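Local structure of Abbfa_003403 (Acinetobacter baumannii, 4ZXH) at residues Leu899-Gly904 / Lys909-Val914; Gly923-Leu928 / Tyr935-Ala940. The protein acts as a four-domain nonribosomal peptide synthetase, probably activating an amino acid as its adenylate, loading it onto a phosphopantetheine-bearing carrier domain for condensation, and releasing product by its thioesterase. One frame throughout, in Å; residues are numbered along the deposited sequence.

Interaction 1: residues Leu899-Gly904 / Lys909-Val914; sequences LVKTTG and KLVAYV
The shortest polar bond between the two strands runs from Lys901 N to Lys909 O, 2.8 Å and nearly straight at 174°. It belongs to an antiparallel beta hairpin in the small C-terminal subdomain of the adenylation domain, where strand 893-903 turns back as strand 907-916. Lys909 N returns a bond of 2.9 Å to Lys901 O, which makes Lys901 and Lys909 a hydrogen-bonded pair. Leu899 and Val911 form the next such pair: Val911 N meets Leu899 O at 2.9 Å, and Leu899 N bonds Val911 O in return. Between them lies the non-hydrogen-bonded pair Val900 and Leu910. Here Val900 CG2 touches Leu910 CD2 at 3.6 Å; beta-branched Val900 suits an extended strand, and the longer Leu910 reaches on to Leu880 and Ile883 of helix 880-888.

The other face of the hairpin carries, among others, Leu899, Lys901, Val911 and Tyr913. Lys901 CG lies beside the backbone N (chi1 -64°), 3.7 Å from Val911 CG2, where the first methylenes pack on the valine; the bend at chi2 then sends the rest of the chain toward Tyr913. A lysine suits this partly exposed edge because its methylenes can pack while its amino group extends beyond them, toward a weak, long ion pair with Glu962. The Tyr913 hydroxyl is hydrogen-bonded to Pro961 O, beyond the hairpin; Phe960 meets its ring edge-to-face. Against that ring Leu899 comes obliquely, its CD1 lying 3.9 Å from Tyr913 CE2.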
loop_
_atom_site.group_PDB
_atom_site.type_symbol
_atom_site.label_atom_id
_atom_site.label_comp_id
_atom_site.label_asym_id
_atom_site.label_seq_id
_atom_site.Cartn_x
_atom_site.Cartn_y
_atom_site.Cartn_z
ATOM N N LEU A 899 12.480 4.917 6.698
ATOM C CA LEU A 899 12.455 6.333 7.079
ATOM C C LEU A 899 11.958 7.195 5.938
ATOM O O LEU A 899 12.007 6.796 4.766
ATOM C CB LEU A 899 13.847 6.833 7.510
ATOM C CG LEU A 899 14.634 6.030 8.554
ATOM C CD1 LEU A 899 16.025 6.639 8.785
ATOM C CD2 LEU A 899 13.863 5.900 9.855
ATOM N N VAL A 900 11.484 8.385 6.284
ATOM C CA VAL A 900 11.207 9.388 5.273
ATOM C C VAL A 900 12.427 10.300 5.174
ATOM O O VAL A 900 12.958 10.727 6.201
ATOM C CB VAL A 900 9.940 10.205 5.614
ATOM C CG1 VAL A 900 9.730 11.314 4.596
ATOM C CG2 VAL A 900 8.716 9.293 5.684
ATOM N N LYS A 901 12.886 10.573 3.951
ATOM C CA LYS A 901 13.995 11.511 3.732
ATOM C C LYS A 901 13.613 12.576 2.714
ATOM O O LYS A 901 12.734 12.351 1.877
ATOM C CB LYS A 901 15.253 10.785 3.261
ATOM C CG LYS A 901 15.847 9.807 4.259
ATOM C CD LYS A 901 16.503 10.485 5.451
ATOM C CE LYS A 901 17.101 9.428 6.375
ATOM N NZ LYS A 901 17.841 9.992 7.532
ATOM N N THR A 902 14.281 13.730 2.782
ATOM C CA THR A 902 14.011 14.849 1.874
ATOM C C THR A 902 14.936 14.810 0.645
ATOM O O THR A 902 16.057 14.304 0.737
ATOM C CB THR A 902 14.161 16.182 2.622
ATOM O OG1 THR A 902 13.330 16.162 3.790
ATOM C CG2 THR A 902 13.762 17.367 1.745
ATOM N N THR A 903 14.471 15.335 -0.495
ATOM C CA THR A 903 15.204 15.242 -1.770
ATOM C C THR A 903 14.956 16.389 -2.744
ATOM O O THR A 903 13.810 16.777 -2.967
ATOM C CB THR A 903 14.842 13.951 -2.504
ATOM O OG1 THR A 903 15.230 12.838 -1.697
ATOM C CG2 THR A 903 15.527 13.868 -3.865
ATOM N N GLY A 904 16.033 16.903 -3.341
ATOM C CA GLY A 904 15.940 17.938 -4.359
ATOM C C GLY A 904 15.229 19.177 -3.852
ATOM O O GLY A 904 15.786 19.943 -3.064
ATOM N N LYS A 909 10.631 11.236 0.257
ATOM C CA LYS A 909 10.621 9.872 -0.249
ATOM C C LYS A 909 10.933 8.879 0.865
ATOM O O LYS A 909 11.610 9.210 1.843
ATOM C CB LYS A 909 11.631 9.704 -1.382
ATOM C CG LYS A 909 11.260 10.318 -2.723
ATOM C CD LYS A 909 12.443 10.118 -3.691
ATOM C CE LYS A 909 12.192 10.614 -5.115
ATOM N NZ LYS A 909 11.163 9.815 -5.843
ATOM N N LEU A 910 10.431 7.660 0.697
ATOM C CA LEU A 910 10.647 6.551 1.620
ATOM C C LEU A 910 11.908 5.770 1.309
ATOM O O LEU A 910 12.175 5.486 0.142
ATOM C CB LEU A 910 9.458 5.603 1.565
ATOM C CG LEU A 910 8.188 6.178 2.152
ATOM C CD1 LEU A 910 7.033 5.240 1.847
ATOM C CD2 LEU A 910 8.395 6.306 3.618
ATOM N N VAL A 911 12.656 5.407 2.358
ATOM C CA VAL A 911 13.877 4.579 2.279
ATOM C C VAL A 911 13.738 3.333 3.126
ATOM O O VAL A 911 13.335 3.411 4.295
ATOM C CB VAL A 911 15.117 5.321 2.804
ATOM C CG1 VAL A 911 16.399 4.588 2.422
ATOM C CG2 VAL A 911 15.131 6.721 2.291
ATOM N N ALA A 912 14.099 2.186 2.580
ATOM C CA ALA A 912 14.061 0.966 3.374
ATOM C C ALA A 912 15.453 0.417 3.600
ATOM O O ALA A 912 16.158 0.090 2.639
ATOM C CB ALA A 912 13.187 -0.084 2.701
ATOM N N TYR A 913 15.853 0.322 4.864
ATOM C CA TYR A 913 17.109 -0.351 5.231
ATOM C C TYR A 913 16.810 -1.799 5.660
ATOM O O TYR A 913 15.847 -2.043 6.413
ATOM C CB TYR A 913 17.829 0.403 6.356
ATOM C CG TYR A 913 18.063 1.872 6.083
ATOM C CD1 TYR A 913 19.280 2.325 5.563
ATOM C CD2 TYR A 913 17.080 2.801 6.346
ATOM C CE1 TYR A 913 19.503 3.675 5.300
ATOM C CE2 TYR A 913 17.282 4.151 6.092
ATOM C CZ TYR A 913 18.495 4.584 5.570
ATOM O OH TYR A 913 18.683 5.928 5.319
ATOM N N VAL A 914 17.596 -2.764 5.171
ATOM C CA VAL A 914 17.344 -4.165 5.527
ATOM C C VAL A 914 18.623 -4.932 5.872
ATOM O O VAL A 914 19.698 -4.617 5.353
ATOM C CB VAL A 914 16.607 -4.903 4.394
ATOM C CG1 VAL A 914 15.194 -4.333 4.212
ATOM C CG2 VAL A 914 17.388 -4.798 3.106
#

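Interaction 2: residues Gly923-Leu928 / Tyr935-Ala940; sequences GLKKNL and YMVPSA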
loop_
_atom_site.group_PDB
_atom_site.type_symbol
_atom_site.label_atom_id
_atom_site.label_comp_id
_atom_site.label_asym_id
_atom_site.label_seq_id
_atom_site.Cartn_x
_atom_site.Cartn_y
_atom_site.Cartn_z
ATOM N N GLY A 923 14.241 -7.925 -5.964
ATOM C CA GLY A 923 13.308 -8.890 -5.423
ATOM C C GLY A 923 12.442 -8.296 -4.334
ATOM O O GLY A 923 11.268 -8.658 -4.220
ATOM N N LEU A 924 13.008 -7.383 -3.541
ATOM C CA LEU A 924 12.250 -6.709 -2.481
ATOM C C LEU A 924 11.175 -5.795 -3.062
ATOM O O LEU A 924 9.995 -5.902 -2.715
ATOM C CB LEU A 924 13.175 -5.897 -1.573
ATOM C CG LEU A 924 14.137 -6.719 -0.720
ATOM C CD1 LEU A 924 14.933 -5.817 0.184
ATOM C CD2 LEU A 924 13.386 -7.755 0.088
ATOM N N LYS A 925 11.604 -4.890 -3.936
ATOM C CA LYS A 925 10.706 -3.987 -4.637
ATOM C C LYS A 925 9.491 -4.737 -5.197
ATOM O O LYS A 925 8.351 -4.346 -4.935
ATOM C CB LYS A 925 11.467 -3.280 -5.759
ATOM C CG LYS A 925 10.715 -2.172 -6.488
ATOM C CD LYS A 925 10.805 -0.857 -5.754
ATOM C CE LYS A 925 10.189 0.258 -6.580
ATOM N NZ LYS A 925 11.028 0.609 -7.759
ATOM N N LYS A 926 9.738 -5.819 -5.946
ATOM C CA LYS A 926 8.663 -6.621 -6.541
ATOM C C LYS A 926 7.694 -7.114 -5.481
ATOM O O LYS A 926 6.470 -7.025 -5.649
ATOM C CB LYS A 926 9.214 -7.826 -7.292
ATOM C CG LYS A 926 10.164 -7.507 -8.432
ATOM C CD LYS A 926 9.487 -6.808 -9.584
ATOM C CE LYS A 926 10.374 -6.864 -10.807
ATOM N NZ LYS A 926 10.616 -8.281 -11.206
ATOM N N ASN A 927 8.246 -7.632 -4.388
ATOM C CA ASN A 927 7.429 -8.199 -3.321
ATOM C C ASN A 927 6.537 -7.159 -2.643
ATOM O O ASN A 927 5.325 -7.366 -2.500
ATOM C CB ASN A 927 8.320 -8.872 -2.280
ATOM C CG ASN A 927 7.535 -9.710 -1.284
ATOM O OD1 ASN A 927 6.949 -9.187 -0.332
ATOM N ND2 ASN A 927 7.538 -11.022 -1.487
ATOM N N LEU A 928 7.129 -6.047 -2.218
ATOM C CA LEU A 928 6.348 -5.021 -1.546
ATOM C C LEU A 928 5.268 -4.448 -2.475
ATOM O O LEU A 928 4.171 -4.115 -2.029
ATOM C CB LEU A 928 7.242 -3.894 -1.027
ATOM C CG LEU A 928 8.367 -4.233 -0.046
ATOM C CD1 LEU A 928 8.867 -2.951 0.561
ATOM C CD2 LEU A 928 7.926 -5.182 1.032
ATOM N N TYR A 935 1.415 3.885 -2.493
ATOM C CA TYR A 935 2.031 5.033 -1.844
ATOM C C TYR A 935 2.927 4.620 -0.682
ATOM O O TYR A 935 3.690 5.432 -0.180
ATOM C CB TYR A 935 0.971 6.043 -1.371
ATOM C CG TYR A 935 0.015 5.576 -0.295
ATOM C CD1 TYR A 935 -1.219 5.007 -0.625
ATOM C CD2 TYR A 935 0.320 5.742 1.055
ATOM C CE1 TYR A 935 -2.113 4.596 0.363
ATOM C CE2 TYR A 935 -0.567 5.332 2.047
ATOM C CZ TYR A 935 -1.782 4.760 1.694
ATOM O OH TYR A 935 -2.651 4.349 2.682
ATOM N N MET A 936 2.864 3.356 -0.272
ATOM C CA MET A 936 3.724 2.888 0.810
ATOM C C MET A 936 4.947 2.074 0.329
ATOM O O MET A 936 5.665 1.475 1.136
ATOM C CB MET A 936 2.885 2.080 1.803
ATOM C CG MET A 936 1.884 2.970 2.522
ATOM S SD MET A 936 0.694 2.155 3.593
ATOM C CE MET A 936 1.760 1.645 4.941
ATOM N N VAL A 937 5.187 2.062 -0.980
ATOM C CA VAL A 937 6.327 1.336 -1.530
ATOM C C VAL A 937 7.559 2.222 -1.625
ATOM O O VAL A 937 7.539 3.217 -2.350
ATOM C CB VAL A 937 6.038 0.793 -2.924
ATOM C CG1 VAL A 937 7.311 0.151 -3.502
ATOM C CG2 VAL A 937 4.887 -0.184 -2.877
ATOM N N PRO A 938 8.634 1.860 -0.897
ATOM C CA PRO A 938 9.852 2.679 -0.798
ATOM C C PRO A 938 10.484 2.972 -2.143
ATOM O O PRO A 938 10.411 2.149 -3.055
ATOM C CB PRO A 938 10.782 1.820 0.063
ATOM C CG PRO A 938 9.860 1.048 0.917
ATOM C CD PRO A 938 8.692 0.707 0.015
ATOM N N SER A 939 11.090 4.147 -2.256
ATOM C CA SER A 939 11.796 4.542 -3.470
ATOM C C SER A 939 13.259 4.081 -3.455
ATOM O O SER A 939 13.928 4.177 -4.475
ATOM C CB SER A 939 11.751 6.055 -3.651
ATOM O OG SER A 939 10.467 6.562 -3.357
ATOM N N ALA A 940 13.748 3.593 -2.308
ATOM C CA ALA A 940 15.143 3.152 -2.185
ATOM C C ALA A 940 15.328 2.031 -1.156
ATOM O O ALA A 940 14.666 1.994 -0.123
ATOM C CB ALA A 940 16.037 4.327 -1.845
#
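This is a small apolar contact between helix 921-931 and the loop that leads from it to strand 940-943, within the alpha/beta C-terminal subdomain of the adenylation domain. No hydrogen bond joins the two segments; side chains carry the contact. Leu928, on the buried side of the helix, points at the loop, and its CD1 meets Pro938 CD at 3.7 Å, with Pro938 CG slightly farther. The two side chains cross at about a right angle. Leucine fits here because its branched end can touch the proline while also packing on Val886 and Leu887 of helix 880-888 and on Phe941. Proline offers a compact apolar ring, and it lies on Ala912 of the central strand as well.

Val937 sets its CG2 against the helix backbone, 4.1 Å from Leu928 O. One helical turn earlier, Lys925 sends its chain out with CG anti to the backbone N (chi1 -173°) and then bends at chi2. This carries its methylenes toward the loop, a role that a long, flexible lysine can fill at this partly exposed position. Its CE comes within 4.2 Å of Val937 CG1 and 4.0 Å of Pro938 O.

How the interactions relate
Interactions 1 and 2 lie in series along the chain, with centres about 12 Å apart, and both belong to the C-terminal subdomain of the adenylation domain. Strand 907-916, half of the hairpin of interaction 1, is followed by helix 921-931 of interaction 2, and the chain then returns through 935-940 to strand 940-943. That strand lies parallel to 907-916, so strand, helix and strand form a beta-alpha-beta crossover, with 907-916 in the middle of the three-stranded sheet. Ala912 N with Ala940 O and Leu910 O with Ser939 N are probable hydrogen bonds between the contacts. Sheet and helix are thus tied together, consistent with a subdomain that in ANL enzymes generally reorients as a unit between adenylation and thioester formation.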